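Local structure of pantothenate synthetase (Francisella tularensis subsp. tularensis, 3N8H) at residues M158-L163 with T171-C176; K137-T142 with Q162-F167; Y206-Q211 with E218-K223; L231-K236 with K249-D254. The protein probably condenses pantoate with beta-alanine to form pantothenate, using ATP and passing through a pantoyl-adenylate intermediate. One frame throughout, in Å; residues are numbered along the deposited sequence.

Interaction 1: residues M158-L163 with T171-C176; sequences MLIKQL and TKIIVC
Helix 154-166 and strand 172-176 are the last two members of a beta-alpha-beta unit that starts with strand 146-150, and here the helix packs on the edge strand of the parallel sheet. The two short segments run almost antiparallel, at 171°, with 9.7 Å between their axes. Ile173 carries most of the contact from the strand side: its CD1 reaches the helix beside Lys161, lying 3.8 Å from Lys161 CA and equally close to the CG of that lysine. The same methyl lies 4.1 Å from Ile160 CG2, so one carbon touches two consecutive helix residues. Leu147 and Leu149 of strand 146-150 also pack on Ile160. Lys161 leaves the helix with CG anti to the carbonyl carbon (chi1 -69°) and stays extended, which carries its CE across Val175 CG2 at 4.1 Å, the two side chains crossing at about a right angle. Gln156, a predicted pantoate-binding residue, lies next to Ile160, and Glu151, predicted to bind ATP, next to Val175. The contact is essentially apolar packing, with no polar bond between the segments: the methylenes of an exposed lysine continue the apolar surface of the isoleucines outward to Val175.

Interaction 2: residues K137-T142 with Q162-F167; sequences KLLQIT and QLVKDF
Leu139 CD1 makes the apolar contact between helices 127-142 and 154-166, meeting Val164 CG2 at 3.9 Å and Leu163 CD2 at 4.3 Å. Leu139 and Val164 cross at about a right angle. With CG1 of the valine roughly anti to the backbone N (chi1 156°), CG2 is the methyl turned to Leu139. Pro144 and Ile169 also pack on Leu139, and Val135 and Leu136 on Leu163, so this small patch belongs to a larger buried layer.

Two side-chain hydrogen bonds lie within the helices. Thr142 OG1 turns back to donate to Leu138 O at 2.6 Å, and Thr142 N uses the same oxygen from the opposite face of the carbonyl plane; one acceptor thus takes two bonds from one residue. On the other helix Gln162 NE2 gives Asp166 OD2 a nearly straight bond of 2.8 Å that arrives from above the carboxylate plane, although the acceptor lies close to the plane of the amide.

Ionic partners come from the dimer, not from the facing segment. Asp166 OD1 forms a salt bridge with Lys137 of the second subunit, and the symmetric pair is made as well. Gln162 also bonds to Asp103 of the second subunit. The contact itself is apolar; beside it, Asp166 is held on both oxygens, by Gln162 and by Lys137 of the second subunit, which would probably favour its ionised form.

Interaction 3: residues Y206-Q211 with E218-K223; sequences YEILRQ and EELTNK
Ile208 and Leu220 slide past each other in opposite directions, and the branches that touch are Ile208 CG2 and Leu220 CD1, 3.6 Å apart. The CB of Ile208 is directed toward the neighbouring helix. With CG1 anti to the carbonyl carbon (chi1 -68°) and CG2 anti to the backbone N, CG2 goes to the leucine, while CD1 comes to rest 3.6 Å from Lys223 O, on the backbone one turn further along. Ile208 CG2 also lies 4.1 Å from Lys223 CB, the two side chains passing at a slant, so it is the root of the lysine that packs here. Beyond CG the lysine chain bends repeatedly.

Leu220 has a second methyl for a second partner. Its CD2 meets Leu209 CD2 at 4.2 Å, and these leucines cross at roughly a right angle, placing Leu220 against two successive residues of helix 196-210. Both contacts of Leu220 belong to one of its two modelled conformers and are correspondingly less certain. Helix 196-210 and helix 217-225 form an antiparallel helical hairpin joined by a short turn; their segments are inclined at 158°, with axes 10.7 Å apart. The hairpin packs on the antiparallel sheet of the C-terminal part of the chain: Leu220 and Thr221 both rest on Ile234 of strand 230-237.

Leu209 has a further task within its own helix. While CD2 serves the hairpin, CD1 sits over the centre of the Tyr206 ring, 3.6 Å above its plane. The tyrosine is held at its far end as well, where Tyr206 OH bonds to Asp254 of strand 250-257.

Interaction 4: residues L231-K236 with K249-D254; sequences LQYIQK and KVRLID
The guanidinium of Arg251 takes Gln232 OE1 at its edge, in its own plane, and has Tyr233 CE1 near that plane too, 3.8 Å from Arg251 NH2. The amide of Gln232 stands nearly upright to it, the two planes being 84° apart. Toward the tyrosine the approach is oblique, with ring and guanidinium planes inclined at 45°.

One direct hydrogen bond joins the segments: Arg251 NE donates to Gln232 OE1 at 3.2 Å. It is almost straight at the donor (174°), but comes in tilted from the carbonyl plane of the amide, and it belongs to one of two modelled conformers of Arg251. The arginine puts CG anti to its backbone N and stays extended as far as NE, so that it and Gln232 meet over the middle strand 240-247 of this antiparallel sheet. Gln232 and Tyr233 both face Ala244 of that strand in a classic beta bulge, and both side chains come near Arg251.

A water forms the second bridge, donating to Tyr233 OH and to Asp254 O, each at 3.1 Å. The strongest polar partner of both Arg251 and Tyr233 is Glu120, which forms a salt bridge with Arg251 NH1 and a hydrogen bond with Tyr233 OH; Ser123 also bonds to Arg251 NH2. With all three guanidinium nitrogens engaged in this conformer, rotation of the group would be restrained. The carboxylate of Glu120 would partly offset the charge of Arg251, with Arg124 and Arg190 of the bound proline's pocket also nearby, and Gln232 adds one neutral hydrogen bond at NE.

In the fold
Interactions 1 and 2 share helix 154-166, one contact setting it on the edge strand of the parallel sheet and the other on helix 127-142; Ile173 CD1 and Val164 CG2, 3.8 Å apart, join the two patches. Both are apolar, but interaction 2 is the more buried and has salt bridges of the dimer beside it. Interactions 3 and 4 lie about 12 Å apart, centre to centre, in the C-terminal part: the helical hairpin of 206-211 and 218-223 also meets the sheet where Thr221 CG2 lies 4.1 Å from Leu231 CG. Interaction 3 is partly buried and apolar, whereas interaction 4, at the surface, is polar and water-bridged.

Interaction 1: residues M158-L163 with T171-C176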
# COMPACT_ATOMS: atom_id res chain seq x y z
N MSE A 158 -13.16 2.54 -9.62
CA MSE A 158 -12.12 3.42 -10.16
C MSE A 158 -10.88 3.39 -9.29
O MSE A 158 -9.75 3.30 -9.78
CB MSE A 158 -12.64 4.86 -10.26
CG MSE A 158 -13.85 5.03 -11.16
SE MSE A 158 -14.39 6.92 -11.34
CE MSE A 158 -12.71 7.70 -11.98
N LEU A 159 -11.09 3.46 -7.98
CA LEU A 159 -10.00 3.42 -7.04
C LEU A 159 -9.27 2.07 -7.08
O LEU A 159 -8.04 2.01 -7.02
CB LEU A 159 -10.52 3.69 -5.62
CG LEU A 159 -10.97 5.12 -5.34
CD1 LEU A 159 -11.50 5.24 -3.92
CD2 LEU A 159 -9.77 6.06 -5.58
N ILE A 160 -10.02 0.97 -7.22
CA ILE A 160 -9.35 -0.32 -7.25
C ILE A 160 -8.57 -0.48 -8.57
O ILE A 160 -7.51 -1.11 -8.60
CB ILE A 160 -10.35 -1.49 -6.98
CG1 ILE A 160 -10.81 -1.48 -5.52
CG2 ILE A 160 -9.73 -2.85 -7.35
CD1 ILE A 160 -11.92 -2.52 -5.25
N LYS A 161 -9.05 0.13 -9.65
CA LYS A 161 -8.33 0.04 -10.93
C LYS A 161 -7.02 0.80 -10.78
O LYS A 161 -5.98 0.37 -11.29
CB LYS A 161 -9.15 0.59 -12.11
CG LYS A 161 -10.38 -0.25 -12.49
CD LYS A 161 -11.19 0.43 -13.62
CE LYS A 161 -12.17 -0.54 -14.31
NZ LYS A 161 -13.05 0.18 -15.31
N GLN A 162 -7.06 1.90 -10.03
CA GLN A 162 -5.84 2.70 -9.83
C GLN A 162 -4.85 1.93 -8.93
O GLN A 162 -3.65 1.88 -9.21
CB GLN A 162 -6.16 4.07 -9.24
CG GLN A 162 -4.94 4.98 -9.12
CD GLN A 162 -4.43 5.43 -10.47
OE1 GLN A 162 -5.20 5.86 -11.32
NE2 GLN A 162 -3.12 5.34 -10.67
N LEU A 163 -5.37 1.30 -7.89
CA LEU A 163 -4.59 0.44 -7.00
C LEU A 163 -3.86 -0.69 -7.73
O LEU A 163 -2.69 -0.97 -7.46
CB LEU A 163 -5.50 -0.19 -5.97
CG LEU A 163 -4.82 -1.05 -4.92
CD1 LEU A 163 -4.17 -0.17 -3.83
CD2 LEU A 163 -5.80 -2.11 -4.32
N THR A 171 -3.88 -8.55 -12.47
CA THR A 171 -5.23 -9.04 -12.28
C THR A 171 -6.12 -8.21 -13.19
O THR A 171 -5.99 -6.99 -13.24
CB THR A 171 -5.67 -8.86 -10.81
OG1 THR A 171 -4.97 -9.80 -9.98
CG2 THR A 171 -7.16 -9.09 -10.68
N LYS A 172 -7.01 -8.86 -13.93
CA LYS A 172 -7.96 -8.12 -14.74
C LYS A 172 -9.16 -7.76 -13.86
O LYS A 172 -9.54 -8.53 -12.97
CB LYS A 172 -8.40 -8.96 -15.94
CG LYS A 172 -9.39 -8.26 -16.84
CD LYS A 172 -9.25 -8.72 -18.29
CE LYS A 172 -10.42 -9.60 -18.73
NZ LYS A 172 -10.25 -11.03 -18.33
N ILE A 173 -9.73 -6.59 -14.09
CA ILE A 173 -10.93 -6.17 -13.35
C ILE A 173 -12.17 -6.21 -14.25
O ILE A 173 -12.20 -5.56 -15.29
CB ILE A 173 -10.76 -4.79 -12.73
CG1 ILE A 173 -9.77 -4.90 -11.57
CG2 ILE A 173 -12.10 -4.22 -12.24
CD1 ILE A 173 -9.02 -3.65 -11.31
N ILE A 174 -13.17 -6.98 -13.82
CA ILE A 174 -14.44 -7.12 -14.52
C ILE A 174 -15.54 -6.38 -13.73
O ILE A 174 -15.86 -6.76 -12.60
CB ILE A 174 -14.84 -8.60 -14.66
CG1 ILE A 174 -13.74 -9.40 -15.38
CG2 ILE A 174 -16.15 -8.73 -15.44
CD1 ILE A 174 -12.49 -9.64 -14.53
N VAL A 175 -16.10 -5.31 -14.30
CA VAL A 175 -17.19 -4.56 -13.66
C VAL A 175 -18.55 -5.11 -14.08
O VAL A 175 -18.79 -5.37 -15.26
CB VAL A 175 -17.12 -3.06 -14.03
CG1 VAL A 175 -18.15 -2.26 -13.25
CG2 VAL A 175 -15.71 -2.55 -13.75
N CYS A 176 -19.46 -5.27 -13.11
CA CYS A 176 -20.72 -5.96 -13.34
C CYS A 176 -21.92 -5.07 -13.01
O CYS A 176 -21.86 -4.30 -12.06
CB CYS A 176 -20.76 -7.23 -12.48
SG CYS A 176 -19.42 -8.42 -12.84

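Interaction 2: residues K137-T142 with Q162-F167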
# COMPACT_ATOMS: atom_id res chain seq x y z
N LYS A 137 -4.49 -6.05 0.51
CA LYS A 137 -4.16 -7.27 1.26
C LYS A 137 -4.79 -8.53 0.65
O LYS A 137 -4.14 -9.56 0.46
CB LYS A 137 -4.60 -7.10 2.72
CG LYS A 137 -3.68 -6.19 3.54
CD LYS A 137 -4.37 -5.80 4.88
CE LYS A 137 -3.39 -5.05 5.80
NZ LYS A 137 -2.46 -5.98 6.53
N LEU A 138 -6.08 -8.43 0.33
CA LEU A 138 -6.86 -9.55 -0.21
C LEU A 138 -6.32 -10.00 -1.56
O LEU A 138 -6.34 -11.19 -1.92
CB LEU A 138 -8.32 -9.13 -0.35
CG LEU A 138 -9.06 -9.06 1.00
CD1 LEU A 138 -10.45 -8.48 0.84
CD2 LEU A 138 -9.14 -10.47 1.66
N LEU A 139 -5.85 -9.04 -2.33
CA LEU A 139 -5.31 -9.30 -3.66
C LEU A 139 -3.94 -9.97 -3.54
O LEU A 139 -3.57 -10.83 -4.38
CB LEU A 139 -5.20 -7.98 -4.43
CG LEU A 139 -6.51 -7.43 -5.01
CD1 LEU A 139 -6.29 -6.09 -5.75
CD2 LEU A 139 -7.13 -8.45 -5.94
N GLN A 140 -3.21 -9.59 -2.50
CA GLN A 140 -1.85 -10.08 -2.27
C GLN A 140 -1.95 -11.51 -1.76
O GLN A 140 -1.11 -12.36 -2.04
CB GLN A 140 -1.13 -9.20 -1.27
CG GLN A 140 -0.70 -7.80 -1.80
CD GLN A 140 0.42 -7.91 -2.85
OE1 GLN A 140 0.15 -8.00 -4.05
NE2 GLN A 140 1.66 -7.94 -2.38
N ILE A 141 -3.03 -11.78 -1.04
CA ILE A 141 -3.28 -13.11 -0.51
C ILE A 141 -3.80 -14.02 -1.63
O ILE A 141 -3.30 -15.11 -1.81
CB ILE A 141 -4.30 -13.07 0.67
CG1 ILE A 141 -3.70 -12.30 1.86
CG2 ILE A 141 -4.69 -14.49 1.09
CD1 ILE A 141 -4.77 -11.82 2.89
N THR A 142 -4.80 -13.56 -2.39
CA THR A 142 -5.50 -14.45 -3.31
C THR A 142 -4.82 -14.58 -4.68
O THR A 142 -4.99 -15.59 -5.36
CB THR A 142 -6.94 -14.00 -3.52
OG1 THR A 142 -6.92 -12.64 -3.97
CG2 THR A 142 -7.72 -14.09 -2.21
N GLN A 162 -7.06 1.90 -10.03
CA GLN A 162 -5.84 2.70 -9.83
C GLN A 162 -4.85 1.93 -8.93
O GLN A 162 -3.65 1.88 -9.21
CB GLN A 162 -6.16 4.07 -9.24
CG GLN A 162 -4.94 4.98 -9.12
CD GLN A 162 -4.43 5.43 -10.47
OE1 GLN A 162 -5.20 5.86 -11.32
NE2 GLN A 162 -3.12 5.34 -10.67
N LEU A 163 -5.37 1.30 -7.89
CA LEU A 163 -4.59 0.44 -7.00
C LEU A 163 -3.86 -0.69 -7.73
O LEU A 163 -2.69 -0.97 -7.46
CB LEU A 163 -5.50 -0.19 -5.97
CG LEU A 163 -4.82 -1.05 -4.92
CD1 LEU A 163 -4.17 -0.17 -3.83
CD2 LEU A 163 -5.80 -2.11 -4.32
N VAL A 164 -4.56 -1.35 -8.64
CA VAL A 164 -4.02 -2.50 -9.37
C VAL A 164 -2.90 -2.05 -10.32
O VAL A 164 -1.87 -2.72 -10.46
CB VAL A 164 -5.18 -3.29 -10.10
CG1 VAL A 164 -4.67 -4.09 -11.29
CG2 VAL A 164 -5.91 -4.19 -9.11
N LYS A 165 -3.09 -0.87 -10.89
CA LYS A 165 -2.13 -0.24 -11.77
C LYS A 165 -0.87 0.21 -11.02
O LYS A 165 0.27 -0.03 -11.45
CB LYS A 165 -2.80 0.98 -12.41
CG LYS A 165 -1.93 1.73 -13.41
CD LYS A 165 -2.62 3.03 -13.85
CE LYS A 165 -2.00 3.56 -15.14
NZ LYS A 165 -2.87 4.62 -15.74
N ASP A 166 -1.08 0.88 -9.90
CA ASP A 166 0.01 1.52 -9.15
C ASP A 166 0.88 0.52 -8.44
O ASP A 166 2.08 0.74 -8.27
CB ASP A 166 -0.58 2.48 -8.11
CG ASP A 166 -0.54 3.94 -8.58
OD1 ASP A 166 0.50 4.39 -9.11
OD2 ASP A 166 -1.57 4.63 -8.40
N PHE A 167 0.30 -0.60 -8.04
CA PHE A 167 1.09 -1.59 -7.33
C PHE A 167 1.27 -2.86 -8.12
O PHE A 167 1.45 -3.95 -7.56
CB PHE A 167 0.51 -1.81 -5.93
CG PHE A 167 0.47 -0.54 -5.15
CD1 PHE A 167 1.67 0.07 -4.76
CD2 PHE A 167 -0.73 0.10 -4.87
CE1 PHE A 167 1.67 1.28 -4.06
CE2 PHE A 167 -0.74 1.31 -4.17
CZ PHE A 167 0.45 1.91 -3.77

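Interaction 3: residues Y206-Q211 with E218-K223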
# COMPACT_ATOMS: atom_id res chain seq x y z
N TYR A 206 -37.63 5.27 -5.41
CA TYR A 206 -37.32 4.79 -6.75
C TYR A 206 -38.46 4.97 -7.77
O TYR A 206 -38.23 4.97 -8.98
CB TYR A 206 -36.75 3.38 -6.72
CG TYR A 206 -35.28 3.46 -6.42
CD1 TYR A 206 -34.34 3.40 -7.44
CD2 TYR A 206 -34.85 3.72 -5.13
CE1 TYR A 206 -32.98 3.54 -7.16
CE2 TYR A 206 -33.51 3.87 -4.84
CZ TYR A 206 -32.58 3.78 -5.87
OH TYR A 206 -31.26 3.93 -5.56
N GLU A 207 -39.67 5.17 -7.25
CA GLU A 207 -40.80 5.48 -8.10
C GLU A 207 -40.61 6.92 -8.57
O GLU A 207 -40.91 7.27 -9.70
CB GLU A 207 -42.09 5.35 -7.29
CG GLU A 207 -43.37 5.38 -8.10
CD GLU A 207 -44.60 5.06 -7.25
OE1 GLU A 207 -45.58 5.85 -7.30
OE2 GLU A 207 -44.60 4.02 -6.54
N ILE A 208 -40.06 7.73 -7.68
CA ILE A 208 -39.74 9.13 -7.98
C ILE A 208 -38.58 9.23 -8.96
O ILE A 208 -38.64 9.97 -9.94
CB ILE A 208 -39.41 9.88 -6.68
CG1 ILE A 208 -40.66 10.02 -5.80
CG2 ILE A 208 -38.77 11.24 -6.97
CD1 ILE A 208 -40.39 10.58 -4.43
N LEU A 209 -37.52 8.49 -8.68
CA LEU A 209 -36.34 8.55 -9.53
C LEU A 209 -36.68 8.15 -10.97
O LEU A 209 -36.24 8.79 -11.91
CB LEU A 209 -35.23 7.67 -8.95
CG LEU A 209 -34.57 8.20 -7.66
CD1 LEU A 209 -33.64 7.14 -7.01
CD2 LEU A 209 -33.83 9.53 -7.92
N ARG A 210 -37.47 7.09 -11.12
CA ARG A 210 -37.83 6.58 -12.45
C ARG A 210 -38.62 7.56 -13.32
O ARG A 210 -38.54 7.51 -14.54
CB ARG A 210 -38.60 5.27 -12.33
CG ARG A 210 -37.67 4.11 -12.29
CD ARG A 210 -38.39 2.78 -12.38
NE ARG A 210 -37.39 1.73 -12.46
CZ ARG A 210 -37.63 0.45 -12.24
NH1 ARG A 210 -38.86 0.04 -11.92
NH2 ARG A 210 -36.64 -0.43 -12.34
N GLN A 211 -39.38 8.44 -12.68
CA GLN A 211 -40.11 9.49 -13.38
C GLN A 211 -39.33 10.79 -13.57
O GLN A 211 -39.87 11.76 -14.10
CB GLN A 211 -41.40 9.82 -12.62
CG GLN A 211 -42.27 8.62 -12.31
CD GLN A 211 -43.44 8.99 -11.43
OE1 GLN A 211 -43.46 10.05 -10.80
NE2 GLN A 211 -44.44 8.11 -11.37
N GLU A 218 -32.57 20.08 -6.96
CA GLU A 218 -33.17 20.73 -5.80
C GLU A 218 -34.59 20.24 -5.52
O GLU A 218 -34.93 19.86 -4.40
CB GLU A 218 -33.18 22.24 -6.03
CG GLU A 218 -32.70 23.07 -4.86
CD GLU A 218 -33.84 23.69 -4.08
OE1 GLU A 218 -33.86 24.93 -3.92
OE2 GLU A 218 -34.74 22.92 -3.65
N GLU A 219 -35.43 20.28 -6.54
CA GLU A 219 -36.81 19.81 -6.40
C GLU A 219 -36.83 18.29 -6.19
O GLU A 219 -37.69 17.76 -5.50
CB GLU A 219 -37.64 20.16 -7.63
CG GLU A 219 -38.01 21.63 -7.72
CD GLU A 219 -38.81 21.94 -8.97
OE1 GLU A 219 -38.99 21.02 -9.80
OE2 GLU A 219 -39.26 23.11 -9.12
N LEU A 220 -35.85 17.59 -6.79
CA LEU A 220 -35.79 16.14 -6.68
C LEU A 220 -35.40 15.77 -5.25
O LEU A 220 -35.89 14.79 -4.69
CB LEU A 220 -34.81 15.55 -7.70
CG LEU A 220 -34.50 14.05 -7.65
CD1 LEU A 220 -35.80 13.24 -7.58
CD2 LEU A 220 -33.66 13.61 -8.85
N THR A 221 -34.53 16.57 -4.66
CA THR A 221 -34.08 16.35 -3.30
C THR A 221 -35.30 16.50 -2.38
O THR A 221 -35.54 15.68 -1.50
CB THR A 221 -32.92 17.31 -2.91
OG1 THR A 221 -31.76 17.00 -3.70
CG2 THR A 221 -32.54 17.13 -1.45
N ASN A 222 -36.09 17.54 -2.61
CA ASN A 222 -37.29 17.78 -1.80
C ASN A 222 -38.29 16.63 -1.91
O ASN A 222 -38.93 16.28 -0.93
CB ASN A 222 -37.96 19.09 -2.20
CG ASN A 222 -37.12 20.30 -1.87
OD1 ASN A 222 -36.17 20.22 -1.08
ND2 ASN A 222 -37.45 21.44 -2.47
N LYS A 223 -38.43 16.05 -3.10
CA LYS A 223 -39.36 14.94 -3.28
C LYS A 223 -38.89 13.69 -2.55
O LYS A 223 -39.68 13.02 -1.91
CB LYS A 223 -39.61 14.64 -4.76
CG LYS A 223 -40.52 15.67 -5.41
CD LYS A 223 -40.02 16.02 -6.79
CE LYS A 223 -40.57 15.07 -7.83
NZ LYS A 223 -41.36 15.83 -8.83

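Interaction 4: residues L231-K236 with K249-D254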
# COMPACT_ATOMS: atom_id res chain seq x y z
N LEU A 231 -31.86 12.59 2.28
CA LEU A 231 -30.88 12.59 1.20
C LEU A 231 -29.53 13.10 1.75
O LEU A 231 -29.47 14.12 2.41
CB LEU A 231 -31.43 13.44 0.05
CG LEU A 231 -30.88 13.35 -1.38
CD1 LEU A 231 -29.54 14.04 -1.47
CD2 LEU A 231 -30.81 11.91 -1.89
N GLN A 232 -28.47 12.34 1.50
CA GLN A 232 -27.10 12.78 1.80
C GLN A 232 -26.55 13.67 0.68
O GLN A 232 -26.08 14.79 0.92
CB GLN A 232 -26.18 11.57 2.00
CG GLN A 232 -26.46 10.76 3.24
CD GLN A 232 -25.47 11.05 4.37
OE1 GLN A 232 -24.33 10.56 4.35
NE2 GLN A 232 -25.91 11.84 5.37
N TYR A 233 -26.57 13.14 -0.53
CA TYR A 233 -26.16 13.93 -1.69
C TYR A 233 -26.79 13.36 -2.94
O TYR A 233 -27.19 12.19 -2.98
CB TYR A 233 -24.63 13.99 -1.83
CG TYR A 233 -23.97 12.65 -2.08
CD1 TYR A 233 -23.38 11.93 -1.03
CD2 TYR A 233 -23.94 12.09 -3.35
CE1 TYR A 233 -22.78 10.70 -1.25
CE2 TYR A 233 -23.35 10.86 -3.58
CZ TYR A 233 -22.76 10.18 -2.52
OH TYR A 233 -22.16 8.96 -2.76
N ILE A 234 -26.95 14.22 -3.93
CA ILE A 234 -27.28 13.77 -5.27
C ILE A 234 -26.52 14.67 -6.24
O ILE A 234 -26.50 15.90 -6.09
CB ILE A 234 -28.81 13.78 -5.56
CG1 ILE A 234 -29.12 13.10 -6.90
CG2 ILE A 234 -29.39 15.22 -5.49
CD1 ILE A 234 -30.61 12.74 -7.06
N GLN A 235 -25.84 14.05 -7.20
CA GLN A 235 -24.99 14.81 -8.10
C GLN A 235 -24.89 14.15 -9.46
O GLN A 235 -24.99 12.92 -9.60
CB GLN A 235 -23.57 14.92 -7.52
CG GLN A 235 -23.48 15.78 -6.27
CD GLN A 235 -22.23 16.65 -6.26
OE1 GLN A 235 -21.34 16.50 -7.09
NE2 GLN A 235 -22.17 17.55 -5.29
N LYS A 236 -24.68 14.98 -10.48
CA LYS A 236 -24.29 14.49 -11.79
C LYS A 236 -22.78 14.53 -11.92
O LYS A 236 -22.17 15.58 -11.77
CB LYS A 236 -24.91 15.32 -12.90
CG LYS A 236 -26.42 15.41 -12.83
CD LYS A 236 -26.97 16.34 -13.90
CE LYS A 236 -28.41 16.69 -13.63
NZ LYS A 236 -28.95 17.63 -14.67
N LYS A 249 -31.66 4.50 10.15
CA LYS A 249 -30.21 4.44 10.36
C LYS A 249 -29.49 3.71 9.24
O LYS A 249 -28.28 3.44 9.34
CB LYS A 249 -29.88 3.74 11.68
CG LYS A 249 -29.95 4.63 12.91
CD LYS A 249 -31.30 4.55 13.59
CE LYS A 249 -31.31 5.40 14.86
NZ LYS A 249 -32.57 5.25 15.66
N VAL A 250 -30.22 3.40 8.17
CA VAL A 250 -29.67 2.59 7.09
C VAL A 250 -29.22 3.49 5.96
O VAL A 250 -30.03 4.23 5.40
CB VAL A 250 -30.71 1.54 6.56
CG1 VAL A 250 -30.12 0.71 5.40
CG2 VAL A 250 -31.16 0.64 7.68
N ARG A 251 -27.93 3.43 5.63
CA ARG A 251 -27.41 4.31 4.59
C ARG A 251 -27.24 3.52 3.29
O ARG A 251 -26.48 2.56 3.25
CB ARG A 251 -26.07 4.92 5.02
CG ARG A 251 -25.57 6.05 4.11
CD ARG A 251 -24.13 6.48 4.50
NE ARG A 251 -23.66 7.50 3.59
CZ ARG A 251 -23.04 7.24 2.44
NH1 ARG A 251 -22.78 6.00 2.10
NH2 ARG A 251 -22.66 8.23 1.64
N LEU A 252 -27.97 3.93 2.26
CA LEU A 252 -27.90 3.30 0.93
C LEU A 252 -27.37 4.25 -0.15
O LEU A 252 -27.56 5.46 -0.05
CB LEU A 252 -29.29 2.83 0.50
CG LEU A 252 -29.95 1.83 1.46
CD1 LEU A 252 -31.27 1.38 0.86
CD2 LEU A 252 -29.01 0.63 1.75
N ILE A 253 -26.70 3.69 -1.17
CA ILE A 253 -26.15 4.48 -2.26
C ILE A 253 -26.55 3.86 -3.58
O ILE A 253 -26.95 2.68 -3.65
CB ILE A 253 -24.59 4.60 -2.21
CG1 ILE A 253 -23.87 3.40 -2.87
CG2 ILE A 253 -24.11 4.82 -0.78
CD1 ILE A 253 -22.34 3.47 -2.82
N ASP A 254 -26.44 4.67 -4.62
CA ASP A 254 -26.74 4.24 -5.98
C ASP A 254 -26.04 5.15 -7.02
O ASP A 254 -25.68 6.30 -6.74
CB ASP A 254 -28.27 4.24 -6.20
CG ASP A 254 -28.69 3.39 -7.38
OD1 ASP A 254 -27.80 2.75 -8.04
OD2 ASP A 254 -29.90 3.37 -7.67
O HOH W 1 -23.33 7.03 -4.88